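Polyketide biosynthesis 3-hydroxy-3-methylglutaryl-ACP synthase PksG (Bacillus subtilis, PDB 4YXQ) catalyses the aldol condensation of acetyl-AcpK with a carrier-bound beta-ketothioester intermediate on the way to the polyketide antibiotic bacillaene. Local coordinates at residues 16-21 / 42-47; 46-51 / 388-393; 91-96 / 105-110; 380-385 / 409-414. All blocks are in the same frame, centred on the assembly; numbering follows the deposited sequence.

Contact 1 (16-21 / 42-47); sequences AYLDVM and KAVALP
Tyr17 and Ala43 face each other as an antiparallel non-hydrogen-bonded pair, their CA atoms 4.0 Å apart, where strand 16-19 meets strand 42-44 with the axes at 140°. Strand 16-19 is central in a small three-stranded mixed sheet, between 41-44 and 360-361. On one side of this pair, Leu18 N donates to Lys42 O over 2.9 Å, and Lys42 N returns a bond to Leu18 O. On the other, Val44 N reaches Ala16 O at 3.0 Å, while a water accepts the N-H of Ala16 and probably also bonds Val44 O.

Leu18 and Lys42 run side by side off the same face of the sheet, with Leu18 CD1 4.0 Å from Lys42 CG. Leu18 CG sits between its own backbone N and carbonyl carbon (chi1 57°), which carries CD2 to CG2 of Val44. Val20 crosses Lys42 at about a right angle, its CG2 4.0 Å from Lys42 CB. Ala16 CB meets Leu46 CD2 at 3.7 Å. Tyr367 and Leu370 of helix 364-373 pack against this group.

The direct polar links are thus all backbone. Lys42 lends its aliphatic stem to a buried hydrophobic patch, and its NZ is satisfied beyond it by the carbonyl oxygens of Glu165 and Ala168.

Contact 2 (46-51 / 388-393); sequences LPYEDP and FEMIPG
Tyr48 and the 388-393 loop are joined by a single water gripped by four bonds, two accepted and two donated. It accepts hydrogen bonds from Tyr48 OH at 2.7 Å and from Ile391 N, and donates to Phe388 O and, at 2.6 Å, to Ile391 O. This set uses both donors and both acceptors of the water and would orient the Tyr48 hydroxyl.

The rest is apolar. Phe388 turns an edge toward the face of Tyr48 in an offset edge-to-face pair, centroids 5.3 Å apart and planes at 66°. Its CE1 presses on Tyr48 CB at 3.5 Å. Met390 comes to the edge of the same ring, CG lying near the ring plane by Tyr48 CE1. Beyond CG, SD rests on Pro47 CG at 3.7 Å, and the bend at chi3 (-70°) brings CE close to the same carbon. The sulfur is also in oblique Met-aromatic contact with Tyr48. Leu46 CD1 meets Ile391 CD1 at 3.8 Å, and Leu46 CB covers part of a Tyr48 face.

The type I turn from Leu46 to Glu49, closed by Glu49 N to Leu46 O, presents Leu46, Pro47 and Tyr48. The contact ties the loop before helix 51-64 to that before strand 403-410. Around it, Phe405 of strand 403-410 packs on Tyr48 and Phe388, and Leu370 of helix 364-373 lies against Leu46 and Ile391.

Contact 3 (91-96 / 105-110); sequences LSTYIH and CRLFEV
Leu91 N and the carboxylate of Glu109 provide the main polar link: OE1 accepts the N-H at 2.9 Å with an angle of 170° at the hydrogen. Glu109 reaches there as an extended chain, CG anti to the backbone N (chi1 -175°), and Leu91 CG packs against the same oxygen at 3.5 Å. The other oxygen, OE2, forms a salt bridge with Lys111 of the second subunit. Ser92 OG is modelled doubtfully close to Phe108 O.

Helix 91-98 and strand 106-111 belong to a beta-alpha-beta unit that starts with strand 74-80. Strand 106-111 is one edge strand of its sheet within the chain, and Glu109 and Val110 pair antiparallel with a strand of the second subunit, continuing the sheet across the dimer. The Glu109 side chain lies about 8 Å from that of Glu82, a proton donor/acceptor by similarity.

Apolar packing centres on Leu107, whose two methyls part: CD1 meets Thr93 CG2 at 3.6 Å and CD2 reaches His96 CD2 at 3.7 Å, each pair of side chains crossing at about a right angle. The His96 ring turns its edge to Cys105, with CB near the ring plane, while His96 NE2 is hydrogen-bonded to Asn102 O.

Contact 4 (380-385 / 409-414); sequences GTRNVK and ISEFHR
A two-residue beta hairpin with a type I' turn from Ser410 to His413 links strands 403-410 and 413-419, and Val384 pairs with Ile409 at the edge of this small antiparallel sheet. These two exchange backbone bonds in both directions, and their CG1 atoms touch at 3.8 Å. From the loop before Val384, Arg382 O accepts a bond from Phe412 N over 2.9 Å, in the carbonyl plane and on a lone pair.

Asn383 grips Glu411 twice. Its OD1 accepts Glu411 N from above the carbonyl plane, and its ND2, in the plane of its own amide, reaches Glu411 OE2 at 3.0 Å. Glu411 OE1 meets Arg382 NE on the syn side in a bent salt bridge (3.0 Å, 140° at the hydrogen). A water donates to Asn383 OD1 as well.

Arg382 extends along the Phe412 face, its CG swung opposite the main-chain nitrogen (chi1 -176°). This CG makes a CH-pi contact 3.7 Å from the ring centroid, and the guanidinium has Phe412 CE2 over its centre, although the two planes stand 56° apart. Phe412 also packs on Pro204 of the second subunit. At the edge of the Phe412 ring, Gly380 O lies in plane, 3.4 Å from CE1.

Contacts 1 and 2 follow directly on each other, sharing Leu46 and Pro47, with centres 12 Å apart. Contact 2 closes a loop of 336 residues from the N-terminal to the C-terminal family region, and contact 3 is nested inside it. Pro51, at the start of helix 51-64, packs on Leu91 of contact 3. Contact 4 alternates with contact 2 along the chain, and Asp50 OD2 forms a salt bridge with Arg414 NH1 at 2.8 Å. Tyr94 of helix 91-98 in turn touches Arg414 and His413. Segment 46-51 and helix 91-98 thus tie the C-terminal three-stranded sheet to the large sheet of this thiolase-like enzyme. Contacts 3 and 4, 19 Å apart, both reach the second subunit.

Contact 1 (16-21 / 42-47)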
loop_
_atom_site.group_PDB
_atom_site.type_symbol
_atom_site.label_atom_id
_atom_site.label_comp_id
_atom_site.label_asym_id
_atom_site.label_seq_id
_atom_site.Cartn_x
_atom_site.Cartn_y
_atom_site.Cartn_z
ATOM N N ALA A 16 17.202 -14.343 15.964
ATOM C CA ALA A 16 17.179 -15.745 16.346
ATOM C C ALA A 16 16.532 -16.566 15.265
ATOM O O ALA A 16 15.710 -16.074 14.506
ATOM C CB ALA A 16 16.399 -15.923 17.633
ATOM N N TYR A 17 16.914 -17.843 15.231
ATOM C CA TYR A 17 16.474 -18.803 14.225
ATOM C C TYR A 17 16.461 -20.185 14.823
ATOM O O TYR A 17 17.069 -20.430 15.857
ATOM C CB TYR A 17 17.435 -18.804 13.034
ATOM C CG TYR A 17 18.767 -19.495 13.279
ATOM C CD1 TYR A 17 18.963 -20.794 12.901
ATOM C CD2 TYR A 17 19.829 -18.817 13.863
ATOM C CE1 TYR A 17 20.177 -21.415 13.114
ATOM C CE2 TYR A 17 21.038 -19.426 14.091
ATOM C CZ TYR A 17 21.205 -20.732 13.701
ATOM O OH TYR A 17 22.407 -21.353 13.949
ATOM N N LEU A 18 15.770 -21.102 14.169
ATOM C CA LEU A 18 15.827 -22.491 14.575
ATOM C C LEU A 18 16.001 -23.392 13.376
ATOM O O LEU A 18 15.895 -22.958 12.219
ATOM C CB LEU A 18 14.594 -22.888 15.398
ATOM C CG LEU A 18 13.209 -22.700 14.782
ATOM C CD1 LEU A 18 12.850 -23.840 13.836
ATOM C CD2 LEU A 18 12.176 -22.586 15.897
ATOM N N ASP A 19 16.280 -24.657 13.683
ATOM C CA ASP A 19 16.534 -25.672 12.684
ATOM C C ASP A 19 15.193 -26.263 12.268
ATOM O O ASP A 19 14.477 -26.840 13.082
ATOM C CB ASP A 19 17.453 -26.737 13.279
ATOM C CG ASP A 19 17.802 -27.834 12.289
ATOM O OD1 ASP A 19 18.960 -27.848 11.821
ATOM O OD2 ASP A 19 16.945 -28.688 11.981
ATOM N N VAL A 20 14.875 -26.181 10.996
ATOM C CA VAL A 20 13.551 -26.521 10.574
ATOM C C VAL A 20 13.192 -27.976 10.836
ATOM O O VAL A 20 12.078 -28.270 11.286
ATOM C CB VAL A 20 13.356 -26.238 9.063
ATOM C CG1 VAL A 20 11.999 -26.725 8.579
ATOM C CG2 VAL A 20 13.562 -24.775 8.734
ATOM N N MET A 21 14.130 -28.888 10.595
ATOM C CA MET A 21 13.839 -30.323 10.725
ATOM C C MET A 21 13.610 -30.676 12.190
ATOM O O MET A 21 12.763 -31.505 12.516
ATOM C CB MET A 21 14.977 -31.191 10.149
ATOM C CG MET A 21 15.103 -31.231 8.634
ATOM S SD MET A 21 13.485 -31.444 7.842
ATOM C CE MET A 21 12.941 -32.950 8.641
ATOM N N LYS A 42 14.859 -21.571 9.873
ATOM C CA LYS A 42 13.888 -20.516 9.790
ATOM C C LYS A 42 14.150 -19.475 10.855
ATOM O O LYS A 42 14.400 -19.805 12.010
ATOM C CB LYS A 42 12.497 -21.068 9.904
ATOM C CG LYS A 42 11.872 -20.966 11.263
ATOM C CD LYS A 42 10.435 -21.399 11.163
ATOM C CE LYS A 42 9.704 -21.132 12.451
ATOM N NZ LYS A 42 8.334 -20.634 12.162
ATOM N N ALA A 43 14.115 -18.212 10.446
ATOM C CA ALA A 43 14.218 -17.101 11.388
ATOM C C ALA A 43 12.910 -16.953 12.121
ATOM O O ALA A 43 11.858 -17.265 11.585
ATOM C CB ALA A 43 14.590 -15.808 10.664
ATOM N N VAL A 44 12.981 -16.446 13.346
ATOM C CA VAL A 44 11.815 -16.322 14.218
ATOM C C VAL A 44 11.850 -14.961 14.906
ATOM O O VAL A 44 12.767 -14.663 15.683
ATOM C CB VAL A 44 11.858 -17.379 15.325
ATOM C CG1 VAL A 44 10.563 -17.384 16.126
ATOM C CG2 VAL A 44 12.109 -18.745 14.727
ATOM N N ALA A 45 10.811 -14.176 14.714
ATOM C CA ALA A 45 10.711 -12.931 15.424
ATOM C C ALA A 45 10.478 -13.199 16.913
ATOM O O ALA A 45 9.564 -13.926 17.281
ATOM C CB ALA A 45 9.585 -12.087 14.856
ATOM N N LEU A 46 11.299 -12.577 17.756
ATOM C CA LEU A 46 11.063 -12.564 19.178
ATOM C C LEU A 46 9.886 -11.612 19.503
ATOM O O LEU A 46 9.521 -10.775 18.697
ATOM C CB LEU A 46 12.310 -12.088 19.930
ATOM C CG LEU A 46 13.540 -12.967 20.176
ATOM C CD1 LEU A 46 13.179 -14.365 20.634
ATOM C CD2 LEU A 46 14.407 -13.037 18.953
ATOM N N PRO A 47 9.303 -11.726 20.702
ATOM C CA PRO A 47 8.181 -10.865 21.023
ATOM C C PRO A 47 8.574 -9.401 21.137
ATOM O O PRO A 47 7.739 -8.515 20.956
ATOM C CB PRO A 47 7.723 -11.377 22.388
ATOM C CG PRO A 47 8.210 -12.779 22.422
ATOM C CD PRO A 47 9.538 -12.745 21.736
HETATM O O HOH W 1 14.720 -12.924 15.359
#

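Contact 2 (46-51 / 388-393)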
loop_
_atom_site.group_PDB
_atom_site.type_symbol
_atom_site.label_atom_id
_atom_site.label_comp_id
_atom_site.label_asym_id
_atom_site.label_seq_id
_atom_site.Cartn_x
_atom_site.Cartn_y
_atom_site.Cartn_z
ATOM N N LEU A 46 11.299 -12.577 17.756
ATOM C CA LEU A 46 11.063 -12.564 19.178
ATOM C C LEU A 46 9.886 -11.612 19.503
ATOM O O LEU A 46 9.521 -10.775 18.697
ATOM C CB LEU A 46 12.310 -12.088 19.930
ATOM C CG LEU A 46 13.540 -12.967 20.176
ATOM C CD1 LEU A 46 13.179 -14.365 20.634
ATOM C CD2 LEU A 46 14.407 -13.037 18.953
ATOM N N PRO A 47 9.303 -11.726 20.702
ATOM C CA PRO A 47 8.181 -10.865 21.023
ATOM C C PRO A 47 8.574 -9.401 21.137
ATOM O O PRO A 47 7.739 -8.515 20.956
ATOM C CB PRO A 47 7.723 -11.377 22.388
ATOM C CG PRO A 47 8.210 -12.779 22.422
ATOM C CD PRO A 47 9.538 -12.745 21.736
ATOM N N TYR A 48 9.840 -9.137 21.448
ATOM C CA TYR A 48 10.353 -7.772 21.430
ATOM C C TYR A 48 10.846 -7.348 20.022
ATOM O O TYR A 48 11.663 -6.441 19.902
ATOM C CB TYR A 48 11.440 -7.560 22.494
ATOM C CG TYR A 48 12.486 -8.658 22.627
ATOM C CD1 TYR A 48 12.375 -9.644 23.602
ATOM C CD2 TYR A 48 13.598 -8.689 21.781
ATOM C CE1 TYR A 48 13.326 -10.636 23.723
ATOM C CE2 TYR A 48 14.549 -9.686 21.900
ATOM C CZ TYR A 48 14.411 -10.646 22.875
ATOM O OH TYR A 48 15.378 -11.617 22.998
ATOM N N GLU A 49 10.306 -7.977 18.980
ATOM C CA GLU A 49 10.629 -7.625 17.619
ATOM C C GLU A 49 9.319 -7.514 16.841
ATOM O O GLU A 49 8.375 -8.193 17.134
ATOM C CB GLU A 49 11.510 -8.712 16.983
ATOM C CG GLU A 49 12.922 -8.835 17.519
ATOM C CD GLU A 49 13.785 -9.776 16.663
ATOM O OE1 GLU A 49 14.800 -9.326 16.067
ATOM O OE2 GLU A 49 13.435 -10.974 16.571
ATOM N N ASP A 50 9.291 -6.674 15.816
ATOM C CA ASP A 50 8.129 -6.545 14.965
ATOM C C ASP A 50 8.555 -6.080 13.557
ATOM O O ASP A 50 9.750 -6.006 13.279
ATOM C CB ASP A 50 7.108 -5.618 15.643
ATOM C CG ASP A 50 7.521 -4.172 15.628
ATOM O OD1 ASP A 50 8.621 -3.841 15.102
ATOM O OD2 ASP A 50 6.708 -3.363 16.147
ATOM N N PRO A 51 7.598 -5.805 12.647
ATOM C CA PRO A 51 8.070 -5.425 11.311
ATOM C C PRO A 51 8.820 -4.120 11.236
ATOM O O PRO A 51 9.553 -3.873 10.291
ATOM C CB PRO A 51 6.765 -5.386 10.486
ATOM C CG PRO A 51 5.882 -6.394 11.164
ATOM C CD PRO A 51 6.189 -6.206 12.617
ATOM N N PHE A 388 13.377 -8.076 27.689
ATOM C CA PHE A 388 14.463 -8.470 26.791
ATOM C C PHE A 388 15.273 -9.682 27.284
ATOM O O PHE A 388 16.028 -10.282 26.514
ATOM C CB PHE A 388 15.400 -7.280 26.561
ATOM C CG PHE A 388 14.746 -6.105 25.885
ATOM C CD1 PHE A 388 13.562 -6.242 25.186
ATOM C CD2 PHE A 388 15.344 -4.864 25.919
ATOM C CE1 PHE A 388 12.971 -5.169 24.564
ATOM C CE2 PHE A 388 14.762 -3.775 25.288
ATOM C CZ PHE A 388 13.570 -3.935 24.603
ATOM N N GLU A 389 15.095 -10.040 28.558
ATOM C CA GLU A 389 15.753 -11.203 29.155
ATOM C C GLU A 389 14.821 -12.398 29.275
ATOM O O GLU A 389 15.129 -13.357 29.974
ATOM C CB GLU A 389 16.311 -10.827 30.543
ATOM C CG GLU A 389 17.268 -9.635 30.532
ATOM C CD GLU A 389 18.349 -9.755 29.463
ATOM O OE1 GLU A 389 18.792 -8.689 28.955
ATOM O OE2 GLU A 389 18.724 -10.911 29.114
ATOM N N MET A 390 13.690 -12.353 28.591
ATOM C CA MET A 390 12.716 -13.437 28.691
ATOM C C MET A 390 13.287 -14.768 28.193
ATOM O O MET A 390 12.887 -15.823 28.657
ATOM C CB MET A 390 11.443 -13.093 27.921
ATOM C CG MET A 390 11.587 -13.081 26.406
ATOM S SD MET A 390 10.044 -12.547 25.605
ATOM C CE MET A 390 8.995 -13.961 25.951
ATOM N N ILE A 391 14.204 -14.694 27.231
ATOM C CA ILE A 391 15.068 -15.816 26.854
ATOM C C ILE A 391 16.486 -15.364 27.164
ATOM O O ILE A 391 17.144 -14.742 26.331
ATOM C CB ILE A 391 14.919 -16.211 25.368
ATOM C CG1 ILE A 391 13.477 -16.634 25.095
ATOM C CG2 ILE A 391 15.875 -17.350 25.005
ATOM C CD1 ILE A 391 13.123 -16.687 23.631
ATOM N N PRO A 392 16.943 -15.653 28.387
ATOM C CA PRO A 392 18.111 -15.020 29.009
ATOM C C PRO A 392 19.328 -14.763 28.123
ATOM O O PRO A 392 19.915 -13.688 28.204
ATOM C CB PRO A 392 18.469 -16.002 30.124
ATOM C CG PRO A 392 17.143 -16.537 30.556
ATOM C CD PRO A 392 16.292 -16.604 29.314
ATOM N N GLY A 393 19.717 -15.724 27.296
ATOM C CA GLY A 393 20.994 -15.604 26.583
ATOM C C GLY A 393 21.114 -14.616 25.414
ATOM O O GLY A 393 22.224 -14.254 25.025
HETATM O O HOH W 2 15.621 -12.861 25.343
#

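Contact 3 (91-96 / 105-110)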
loop_
_atom_site.group_PDB
_atom_site.type_symbol
_atom_site.label_atom_id
_atom_site.label_comp_id
_atom_site.label_asym_id
_atom_site.label_seq_id
_atom_site.Cartn_x
_atom_site.Cartn_y
_atom_site.Cartn_z
ATOM N N LEU A 91 3.596 1.269 8.820
ATOM C CA LEU A 91 4.890 0.936 9.401
ATOM C C LEU A 91 5.917 2.016 9.033
ATOM O O LEU A 91 6.841 2.262 9.794
ATOM C CB LEU A 91 5.370 -0.400 8.856
ATOM C CG LEU A 91 4.553 -1.628 9.201
ATOM C CD1 LEU A 91 4.951 -2.803 8.315
ATOM C CD2 LEU A 91 4.733 -1.999 10.658
ATOM N N SER A 92 5.764 2.650 7.864
ATOM C CA SER A 92 6.728 3.667 7.434
ATOM C C SER A 92 6.880 4.852 8.422
ATOM O O SER A 92 7.957 5.422 8.504
ATOM C CB SER A 92 6.384 4.249 6.071
ATOM O OG SER A 92 6.068 3.281 5.132
ATOM N N THR A 93 5.823 5.217 9.164
ATOM C CA THR A 93 5.926 6.293 10.142
ATOM C C THR A 93 7.011 5.975 11.193
ATOM O O THR A 93 7.934 6.762 11.386
ATOM C CB THR A 93 4.592 6.570 10.854
ATOM O OG1 THR A 93 4.120 5.380 11.492
ATOM C CG2 THR A 93 3.559 7.020 9.882
ATOM N N TYR A 94 6.906 4.822 11.851
ATOM C CA TYR A 94 7.886 4.449 12.858
ATOM C C TYR A 94 9.270 4.266 12.241
ATOM O O TYR A 94 10.267 4.689 12.809
ATOM C CB TYR A 94 7.501 3.157 13.516
ATOM C CG TYR A 94 6.320 3.241 14.418
ATOM C CD1 TYR A 94 6.400 3.915 15.613
ATOM C CD2 TYR A 94 5.127 2.613 14.096
ATOM C CE1 TYR A 94 5.311 4.003 16.465
ATOM C CE2 TYR A 94 4.042 2.666 14.961
ATOM C CZ TYR A 94 4.149 3.360 16.150
ATOM O OH TYR A 94 3.087 3.430 17.010
ATOM N N ILE A 95 9.325 3.668 11.066
ATOM C CA ILE A 95 10.612 3.405 10.451
ATOM C C ILE A 95 11.319 4.697 10.106
ATOM O O ILE A 95 12.530 4.824 10.310
ATOM C CB ILE A 95 10.469 2.490 9.217
ATOM C CG1 ILE A 95 10.070 1.097 9.683
ATOM C CG2 ILE A 95 11.760 2.468 8.397
ATOM C CD1 ILE A 95 9.598 0.182 8.578
ATOM N N HIS A 96 10.549 5.656 9.614
ATOM C CA HIS A 96 11.033 7.003 9.265
ATOM C C HIS A 96 11.671 7.671 10.475
ATOM O O HIS A 96 12.739 8.280 10.369
ATOM C CB HIS A 96 9.868 7.874 8.720
ATOM C CG HIS A 96 10.254 9.291 8.398
ATOM N ND1 HIS A 96 10.426 10.256 9.370
ATOM C CD2 HIS A 96 10.497 9.901 7.214
ATOM C CE1 HIS A 96 10.791 11.392 8.796
ATOM N NE2 HIS A 96 10.828 11.205 7.490
ATOM N N CYS A 105 9.506 13.958 2.829
ATOM C CA CYS A 105 9.504 12.552 2.390
ATOM C C CYS A 105 8.096 12.005 2.381
ATOM O O CYS A 105 7.410 12.112 3.382
ATOM C CB CYS A 105 10.292 11.701 3.373
ATOM S SG CYS A 105 10.733 10.019 2.874
ATOM N N ARG A 106 7.657 11.430 1.260
ATOM C CA ARG A 106 6.410 10.686 1.255
ATOM C C ARG A 106 6.623 9.414 2.008
ATOM O O ARG A 106 7.652 8.784 1.863
ATOM C CB ARG A 106 5.996 10.327 -0.152
ATOM C CG ARG A 106 5.668 11.500 -1.045
ATOM C CD ARG A 106 4.976 11.000 -2.310
ATOM N NE ARG A 106 4.562 12.093 -3.186
ATOM C CZ ARG A 106 5.124 12.409 -4.348
ATOM N NH1 ARG A 106 6.127 11.687 -4.843
ATOM N NH2 ARG A 106 4.664 13.462 -5.041
ATOM N N LEU A 107 5.636 9.001 2.784
ATOM C CA LEU A 107 5.720 7.693 3.418
ATOM C C LEU A 107 4.390 6.962 3.465
ATOM O O LEU A 107 3.330 7.556 3.677
ATOM C CB LEU A 107 6.379 7.815 4.801
ATOM C CG LEU A 107 5.778 8.806 5.787
ATOM C CD1 LEU A 107 4.854 8.081 6.742
ATOM C CD2 LEU A 107 6.856 9.505 6.576
ATOM N N PHE A 108 4.441 5.665 3.195
ATOM C CA PHE A 108 3.245 4.828 3.252
ATOM C C PHE A 108 3.596 3.347 3.162
ATOM O O PHE A 108 4.765 2.985 3.066
ATOM C CB PHE A 108 2.230 5.230 2.161
ATOM C CG PHE A 108 2.777 5.228 0.762
ATOM C CD1 PHE A 108 2.618 4.138 -0.056
ATOM C CD2 PHE A 108 3.414 6.358 0.252
ATOM C CE1 PHE A 108 3.090 4.144 -1.361
ATOM C CE2 PHE A 108 3.906 6.373 -1.066
ATOM C CZ PHE A 108 3.727 5.273 -1.878
ATOM N N GLU A 109 2.561 2.503 3.169
ATOM C CA GLU A 109 2.693 1.054 3.175
ATOM C C GLU A 109 1.951 0.486 1.980
ATOM O O GLU A 109 0.849 0.935 1.666
ATOM C CB GLU A 109 2.068 0.585 4.479
ATOM C CG GLU A 109 2.172 -0.880 4.809
ATOM C CD GLU A 109 1.661 -1.177 6.215
ATOM O OE1 GLU A 109 2.016 -0.423 7.156
ATOM O OE2 GLU A 109 0.908 -2.182 6.377
ATOM N N VAL A 110 2.537 -0.490 1.293
ATOM C CA VAL A 110 1.810 -1.183 0.230
ATOM C C VAL A 110 1.523 -2.618 0.600
ATOM O O VAL A 110 2.288 -3.256 1.309
ATOM C CB VAL A 110 2.521 -1.142 -1.152
ATOM C CG1 VAL A 110 2.818 0.288 -1.575
ATOM C CG2 VAL A 110 3.799 -1.951 -1.144
#

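Contact 4 (380-385 / 409-414)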
loop_
_atom_site.group_PDB
_atom_site.type_symbol
_atom_site.label_atom_id
_atom_site.label_comp_id
_atom_site.label_asym_id
_atom_site.label_seq_id
_atom_site.Cartn_x
_atom_site.Cartn_y
_atom_site.Cartn_z
ATOM N N GLY A 380 -4.300 -6.940 18.450
ATOM C CA GLY A 380 -5.063 -5.901 19.182
ATOM C C GLY A 380 -4.382 -5.265 20.397
ATOM O O GLY A 380 -4.980 -4.447 21.072
ATOM N N THR A 381 -3.151 -5.649 20.701
ATOM C CA THR A 381 -2.563 -5.335 21.985
ATOM C C THR A 381 -2.462 -3.841 22.244
ATOM O O THR A 381 -1.901 -3.101 21.460
ATOM C CB THR A 381 -1.163 -5.944 22.155
ATOM O OG1 THR A 381 -1.236 -7.347 21.903
ATOM C CG2 THR A 381 -0.658 -5.709 23.566
ATOM N N ARG A 382 -3.000 -3.445 23.394
ATOM C CA ARG A 382 -3.102 -2.051 23.794
ATOM C C ARG A 382 -1.971 -1.627 24.723
ATOM O O ARG A 382 -1.347 -0.589 24.492
ATOM C CB ARG A 382 -4.430 -1.871 24.513
ATOM C CG ARG A 382 -4.739 -0.456 24.926
ATOM C CD ARG A 382 -5.983 -0.460 25.792
ATOM N NE ARG A 382 -6.683 0.812 25.690
ATOM C CZ ARG A 382 -7.808 1.016 25.016
ATOM N NH1 ARG A 382 -8.428 0.041 24.363
ATOM N NH2 ARG A 382 -8.333 2.224 25.022
ATOM N N ASN A 383 -1.749 -2.415 25.785
ATOM C CA ASN A 383 -0.662 -2.150 26.734
ATOM C C ASN A 383 0.204 -3.356 27.031
ATOM O O ASN A 383 -0.297 -4.390 27.451
ATOM C CB ASN A 383 -1.212 -1.620 28.042
ATOM C CG ASN A 383 -1.704 -0.210 27.920
ATOM O OD1 ASN A 383 -0.917 0.711 27.688
ATOM N ND2 ASN A 383 -3.009 -0.013 28.086
ATOM N N VAL A 384 1.510 -3.223 26.815
ATOM C CA VAL A 384 2.429 -4.272 27.204
ATOM C C VAL A 384 3.846 -3.751 27.361
ATOM O O VAL A 384 4.265 -2.873 26.632
ATOM C CB VAL A 384 2.380 -5.444 26.205
ATOM C CG1 VAL A 384 2.930 -5.027 24.832
ATOM C CG2 VAL A 384 3.105 -6.669 26.767
ATOM N N LYS A 385 4.555 -4.317 28.339
ATOM C CA LYS A 385 5.974 -4.075 28.597
ATOM C C LYS A 385 6.729 -5.351 28.304
ATOM O O LYS A 385 6.407 -6.403 28.839
ATOM C CB LYS A 385 6.211 -3.741 30.060
ATOM C CG LYS A 385 6.054 -2.278 30.406
ATOM C CD LYS A 385 5.294 -2.070 31.726
ATOM C CE LYS A 385 5.641 -0.733 32.372
ATOM N NZ LYS A 385 5.803 0.389 31.394
ATOM N N ILE A 409 4.287 -1.273 24.254
ATOM C CA ILE A 409 3.106 -0.668 23.641
ATOM C C ILE A 409 2.307 0.008 24.751
ATOM O O ILE A 409 1.951 -0.600 25.740
ATOM C CB ILE A 409 2.229 -1.693 22.902
ATOM C CG1 ILE A 409 3.108 -2.518 21.939
ATOM C CG2 ILE A 409 1.119 -0.993 22.135
ATOM C CD1 ILE A 409 2.385 -3.632 21.226
ATOM N N SER A 410 2.060 1.295 24.559
ATOM C CA SER A 410 1.367 2.109 25.514
ATOM C C SER A 410 0.198 2.783 24.810
ATOM O O SER A 410 0.405 3.666 23.970
ATOM C CB SER A 410 2.318 3.180 26.066
ATOM O OG SER A 410 1.765 3.799 27.211
ATOM N N GLU A 411 -1.022 2.413 25.207
ATOM C CA GLU A 411 -2.213 2.905 24.548
ATOM C C GLU A 411 -2.091 2.792 23.030
ATOM O O GLU A 411 -2.338 3.744 22.302
ATOM C CB GLU A 411 -2.526 4.351 24.983
ATOM C CG GLU A 411 -3.118 4.460 26.384
ATOM C CD GLU A 411 -4.267 3.486 26.594
ATOM O OE1 GLU A 411 -5.198 3.444 25.738
ATOM O OE2 GLU A 411 -4.222 2.729 27.587
ATOM N N PHE A 412 -1.693 1.604 22.585
ATOM C CA PHE A 412 -1.500 1.260 21.179
ATOM C C PHE A 412 -0.276 1.886 20.495
ATOM O O PHE A 412 0.046 1.478 19.389
ATOM C CB PHE A 412 -2.743 1.582 20.350
ATOM C CG PHE A 412 -3.990 0.906 20.839
ATOM C CD1 PHE A 412 -4.143 -0.474 20.711
ATOM C CD2 PHE A 412 -5.027 1.645 21.391
ATOM C CE1 PHE A 412 -5.300 -1.105 21.158
ATOM C CE2 PHE A 412 -6.180 1.015 21.850
ATOM C CZ PHE A 412 -6.321 -0.356 21.724
ATOM N N HIS A 413 0.382 2.871 21.109
ATOM C CA HIS A 413 1.565 3.512 20.489
ATOM C C HIS A 413 2.805 2.714 20.849
ATOM O O HIS A 413 2.971 2.313 22.001
ATOM C CB HIS A 413 1.738 4.981 20.933
ATOM C CG HIS A 413 2.804 5.714 20.180
ATOM N ND1 HIS A 413 4.069 5.929 20.695
ATOM C CD2 HIS A 413 2.824 6.225 18.925
ATOM C CE1 HIS A 413 4.811 6.566 19.807
ATOM N NE2 HIS A 413 4.083 6.753 18.719
ATOM N N ARG A 414 3.679 2.489 19.866
ATOM C CA ARG A 414 4.833 1.624 20.075
ATOM C C ARG A 414 6.084 2.413 20.379
ATOM O O ARG A 414 6.360 3.432 19.730
ATOM C CB ARG A 414 5.070 0.758 18.856
ATOM C CG ARG A 414 3.842 -0.060 18.503
ATOM C CD ARG A 414 4.174 -1.318 17.724
ATOM N NE ARG A 414 3.000 -2.184 17.656
ATOM C CZ ARG A 414 3.020 -3.475 17.344
ATOM N NH1 ARG A 414 4.157 -4.084 17.044
ATOM N NH2 ARG A 414 1.885 -4.147 17.330
HETATM O O HOH W 3 0.224 2.132 29.436
#